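Local atomic coordinates of proximal thread matrix protein 1 (Mytilus galloprovincialis, PDB entry 4CN9), a protein that probably binds collagen in the proximal byssal threads of the mussel, and contains two von Willebrand factor A domains, one with zinc in its metal-binding MIDAS motif. Residues 67-70 with 71-75; 119-122 with 123-126. All coordinates share one frame; numbering follows the deposited sequence.

Both interactions illustrate how polar side chains settle the start of a helix, and both lie in the same von Willebrand factor A domain, about 24 Å apart between centres. Interaction 1 (67-70 with 71-75) joins two helices, 64-69 and 73-85, across a tight turn; it is partly buried, with Asn73 and Tyr74 inside and exposed residues around them. Its chemistry is almost wholly polar, with amides, a carboxylate and one bridging water. Interaction 2 (119-122 with 123-126) is a surface contact at the beginning of helix 122-130, where a threonine cap is combined with apolar packing of Phe119 on Ile125. Helix 73-85 connects them: it begins in the first and packs, further along, against side chains of the second.

Interaction 1 of 2, residues 67-70 with 71-75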
loop_
_atom_site.group_PDB
_atom_site.type_symbol
_atom_site.label_atom_id
_atom_site.label_comp_id
_atom_site.label_asym_id
_atom_site.label_seq_id
_atom_site.Cartn_x
_atom_site.Cartn_y
_atom_site.Cartn_z
ATOM N N GLN A 67 22.147 16.514 -11.770
ATOM C CA GLN A 67 22.744 17.584 -12.552
ATOM C C GLN A 67 23.800 17.000 -13.494
ATOM O O GLN A 67 23.888 17.413 -14.647
ATOM C CB GLN A 67 23.346 18.651 -11.624
ATOM C CG GLN A 67 24.075 19.798 -12.329
ATOM C CD GLN A 67 23.146 20.698 -13.134
ATOM O OE1 GLN A 67 21.957 20.839 -12.824
ATOM N NE2 GLN A 67 23.689 21.309 -14.184
ATOM N N TYR A 68 24.569 16.025 -13.013
ATOM C CA TYR A 68 25.562 15.349 -13.853
ATOM C C TYR A 68 24.905 14.690 -15.062
ATOM O O TYR A 68 25.456 14.709 -16.151
ATOM C CB TYR A 68 26.324 14.264 -13.080
ATOM C CG TYR A 68 27.216 14.762 -11.969
ATOM C CD1 TYR A 68 27.808 16.019 -12.026
ATOM C CD2 TYR A 68 27.468 13.967 -10.853
ATOM C CE1 TYR A 68 28.630 16.472 -11.005
ATOM C CE2 TYR A 68 28.283 14.409 -9.833
ATOM C CZ TYR A 68 28.861 15.666 -9.911
ATOM O OH TYR A 68 29.671 16.117 -8.884
ATOM N N ASP A 69 23.738 14.086 -14.862
ATOM C CA ASP A 69 23.080 13.358 -15.940
ATOM C C ASP A 69 22.654 14.285 -17.081
ATOM O O ASP A 69 22.849 13.970 -18.253
ATOM C CB ASP A 69 21.863 12.599 -15.412
ATOM C CG ASP A 69 21.086 11.923 -16.519
ATOM O OD1 ASP A 69 21.564 10.876 -16.998
ATOM O OD2 ASP A 69 20.010 12.436 -16.912
ATOM N N ASN A 70 22.070 15.428 -16.733
ATOM C CA ASN A 70 21.590 16.374 -17.727
ATOM C C ASN A 70 21.208 17.696 -17.069
ATOM O O ASN A 70 20.418 17.723 -16.120
ATOM C CB ASN A 70 20.391 15.775 -18.473
ATOM C CG ASN A 70 19.971 16.604 -19.669
ATOM O OD1 ASN A 70 19.844 17.828 -19.585
ATOM N ND2 ASN A 70 19.763 15.939 -20.795
ATOM N N LYS A 71 21.761 18.793 -17.576
ATOM C CA LYS A 71 21.540 20.110 -16.978
ATOM C C LYS A 71 20.078 20.558 -16.987
ATOM O O LYS A 71 19.721 21.479 -16.259
ATOM C CB LYS A 71 22.388 21.178 -17.681
ATOM C CG LYS A 71 23.892 21.029 -17.491
ATOM C CD LYS A 71 24.650 22.038 -18.350
ATOM C CE LYS A 71 26.157 21.819 -18.300
ATOM N NZ LYS A 71 26.875 22.706 -19.265
ATOM N N GLU A 72 19.244 19.917 -17.806
ATOM C CA GLU A 72 17.818 20.257 -17.887
ATOM C C GLU A 72 16.917 19.409 -16.972
ATOM O O GLU A 72 15.711 19.674 -16.862
ATOM C CB GLU A 72 17.321 20.127 -19.334
ATOM C CG GLU A 72 17.675 21.319 -20.217
ATOM C CD GLU A 72 17.374 22.657 -19.545
ATOM O OE1 GLU A 72 16.199 22.894 -19.175
ATOM O OE2 GLU A 72 18.316 23.467 -19.377
ATOM N N ASN A 73 17.489 18.400 -16.320
ATOM C CA ASN A 73 16.704 17.534 -15.440
ATOM C C ASN A 73 15.918 18.271 -14.346
ATOM O O ASN A 73 14.731 18.004 -14.172
ATOM C CB ASN A 73 17.583 16.463 -14.812
ATOM C CG ASN A 73 17.966 15.385 -15.796
ATOM O OD1 ASN A 73 17.301 15.204 -16.813
ATOM N ND2 ASN A 73 19.037 14.655 -15.500
ATOM N N TYR A 74 16.560 19.181 -13.610
ATOM C CA TYR A 74 15.865 19.871 -12.519
ATOM C C TYR A 74 14.670 20.661 -13.027
ATOM O O TYR A 74 13.635 20.730 -12.363
ATOM C CB TYR A 74 16.800 20.802 -11.742
ATOM C CG TYR A 74 17.685 20.099 -10.742
ATOM C CD1 TYR A 74 17.147 19.210 -9.805
ATOM C CD2 TYR A 74 19.065 20.317 -10.729
ATOM C CE1 TYR A 74 17.965 18.561 -8.884
ATOM C CE2 TYR A 74 19.887 19.665 -9.815
ATOM C CZ TYR A 74 19.327 18.789 -8.893
ATOM O OH TYR A 74 20.134 18.145 -7.972
ATOM N N GLN A 75 14.810 21.282 -14.194
ATOM C CA GLN A 75 13.689 22.032 -14.756
ATOM C C GLN A 75 12.500 21.110 -15.041
ATOM O O GLN A 75 11.350 21.491 -14.823
ATOM C CB GLN A 75 14.093 22.784 -16.029
ATOM C CG GLN A 75 13.036 23.772 -16.482
ATOM C CD GLN A 75 12.581 24.694 -15.358
ATOM O OE1 GLN A 75 13.376 25.435 -14.787
ATOM N NE2 GLN A 75 11.300 24.630 -15.022
HETATM O O HOH W 1 19.675 19.393 -13.877
#
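Asp69 and Asn73 form the direct side-chain hydrogen bond of this turn. Asn73 ND2 donates to Asp69 OD2 over 2.8 Å, using the carboxylate lone pair that faces away from OD1, and the two flat groups lie nearly coplanar, 13° apart. Asn73 ND2 also donates to Ile66 O, so the buried amide is tied twice to the preceding helix and its rotation is fixed.

A second group of bonds shapes the backbone. With its CG anti to the backbone N (chi1 -171°), Asn70 places OD1 2.8 Å from Glu72 N, a capping bond, while Asn73 N reaches Asn70 O at 3.0 Å and closes a type I beta turn from Asn70 to Asn73.

Water 1 extends this network. It donates to Gln67 OE1 and to Asn70 O, and it accepts from Tyr74 N at 3.1 Å, joining the end of one helix to the first turn of the next.

Van der Waals contacts complete the set. Gln67 is bent at chi2 (67°), which swings its amide in between Lys71 and the Tyr74 ring: NE2 lies 3.3 Å from Lys71 CG, and OE1 meets the edge of the Tyr74 ring, 3.6 Å from CD2.

The turn links helix 64-69, which comes after strand 54-61 and carries zinc-binding Ser65 in its first turn, just beyond Ser63 of the same MIDAS motif, to helix 73-85. Tyr74 packs on Asp62 and Pro134 and bonds through OH to Asn136, its side chain about 7 Å from the bound zinc ion.

Interaction 2 of 2, residues 119-122 with 123-126; sequences FKTK and EDIK
Glu123 packs lightly on the capping residue, its CB 3.9 Å from Thr121 OG1, while its extended chain leads away. Asp124 follows, and its N donates to Thr121 OG1 at 3.2 Å in a nearly straight bond (169°). Thr121 can offer this oxygen because chi1 of 70° sets OG1 between the backbone N and the carbonyl carbon. Asp124 also packs on Phe119: its CB touches CD1 of the ring, and its carbonyl O sits over the centre of one ring face, 3.7 Å above the plane. Next, Ile125 N donates to Thr121 O at 3.0 Å, and its CG1 lies 3.6 Å from Phe119 CB in an apolar contact that Phe114 extends, meeting the Phe119 ring edge-to-face. Lys126 N then bonds Lys122 O at 2.9 Å, and its CG rests against the same oxygen. Both lysine ends are held elsewhere, Lys126 NZ by Asp86 in a salt bridge and Lys122 NZ by the carbonyls of Phe88 and Val91. The pattern is that of a threonine N-cap, here opening helix 122-130 of a von Willebrand factor A domain, beside helix 73-85.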
loop_
_atom_site.group_PDB
_atom_site.type_symbol
_atom_site.label_atom_id
_atom_site.label_comp_id
_atom_site.label_asym_id
_atom_site.label_seq_id
_atom_site.Cartn_x
_atom_site.Cartn_y
_atom_site.Cartn_z
ATOM N N PHE A 119 2.338 29.802 0.856
ATOM C CA PHE A 119 1.680 30.404 -0.302
ATOM C C PHE A 119 0.199 30.066 -0.317
ATOM O O PHE A 119 -0.216 29.046 0.234
ATOM C CB PHE A 119 2.333 29.933 -1.602
ATOM C CG PHE A 119 3.789 30.291 -1.714
ATOM C CD1 PHE A 119 4.194 31.618 -1.726
ATOM C CD2 PHE A 119 4.750 29.306 -1.826
ATOM C CE1 PHE A 119 5.533 31.949 -1.839
ATOM C CE2 PHE A 119 6.084 29.624 -1.953
ATOM C CZ PHE A 119 6.483 30.950 -1.960
ATOM N N LYS A 120 -0.590 30.927 -0.959
ATOM C CA LYS A 120 -2.040 30.852 -0.874
ATOM C C LYS A 120 -2.732 30.729 -2.237
ATOM O O LYS A 120 -3.949 30.567 -2.297
ATOM C CB LYS A 120 -2.557 32.077 -0.122
ATOM C CG LYS A 120 -2.025 32.183 1.310
ATOM C CD LYS A 120 -2.997 31.555 2.304
ATOM C CE LYS A 120 -2.563 31.760 3.754
ATOM N NZ LYS A 120 -1.528 30.783 4.197
ATOM N N THR A 121 -1.971 30.808 -3.325
ATOM C CA THR A 121 -2.516 30.540 -4.654
ATOM C C THR A 121 -1.625 29.583 -5.442
ATOM O O THR A 121 -0.425 29.480 -5.179
ATOM C CB THR A 121 -2.657 31.828 -5.491
ATOM O OG1 THR A 121 -1.358 32.313 -5.843
ATOM C CG2 THR A 121 -3.406 32.897 -4.725
ATOM N N LYS A 122 -2.213 28.907 -6.422
ATOM C CA LYS A 122 -1.462 28.046 -7.327
ATOM C C LYS A 122 -0.278 28.768 -7.982
ATOM O O LYS A 122 0.810 28.206 -8.100
ATOM C CB LYS A 122 -2.381 27.477 -8.409
ATOM C CG LYS A 122 -3.311 26.364 -7.935
ATOM C CD LYS A 122 -4.092 25.784 -9.113
ATOM C CE LYS A 122 -4.917 24.561 -8.734
ATOM N NZ LYS A 122 -6.092 24.902 -7.888
ATOM N N GLU A 123 -0.490 30.011 -8.412
ATOM C CA GLU A 123 0.559 30.781 -9.081
ATOM C C GLU A 123 1.750 31.004 -8.159
ATOM O O GLU A 123 2.887 30.781 -8.546
ATOM C CB GLU A 123 0.026 32.148 -9.537
ATOM C CG GLU A 123 1.085 33.024 -10.189
ATOM C CD GLU A 123 0.602 34.444 -10.440
ATOM O OE1 GLU A 123 0.348 35.175 -9.458
ATOM O OE2 GLU A 123 0.480 34.829 -11.622
ATOM N N ASP A 124 1.475 31.463 -6.945
ATOM C CA ASP A 124 2.518 31.672 -5.949
ATOM C C ASP A 124 3.280 30.384 -5.607
ATOM O O ASP A 124 4.506 30.406 -5.459
ATOM C CB ASP A 124 1.914 32.276 -4.687
ATOM C CG ASP A 124 1.598 33.756 -4.844
ATOM O OD1 ASP A 124 2.074 34.364 -5.819
ATOM O OD2 ASP A 124 0.882 34.309 -3.989
ATOM N N ILE A 125 2.557 29.272 -5.483
ATOM C CA ILE A 125 3.195 27.981 -5.226
ATOM C C ILE A 125 4.110 27.610 -6.391
ATOM O O ILE A 125 5.247 27.180 -6.189
ATOM C CB ILE A 125 2.156 26.870 -4.981
ATOM C CG1 ILE A 125 1.412 27.123 -3.659
ATOM C CG2 ILE A 125 2.827 25.496 -4.967
ATOM C CD1 ILE A 125 0.112 26.351 -3.550
ATOM N N LYS A 126 3.629 27.803 -7.618
ATOM C CA LYS A 126 4.422 27.456 -8.795
ATOM C C LYS A 126 5.703 28.294 -8.899
ATOM O O LYS A 126 6.759 27.784 -9.279
ATOM C CB LYS A 126 3.558 27.517 -10.066
ATOM C CG LYS A 126 2.515 26.386 -10.110
ATOM C CD LYS A 126 1.816 26.245 -11.456
ATOM C CE LYS A 126 0.912 27.436 -11.770
ATOM N NZ LYS A 126 0.423 27.332 -13.174
#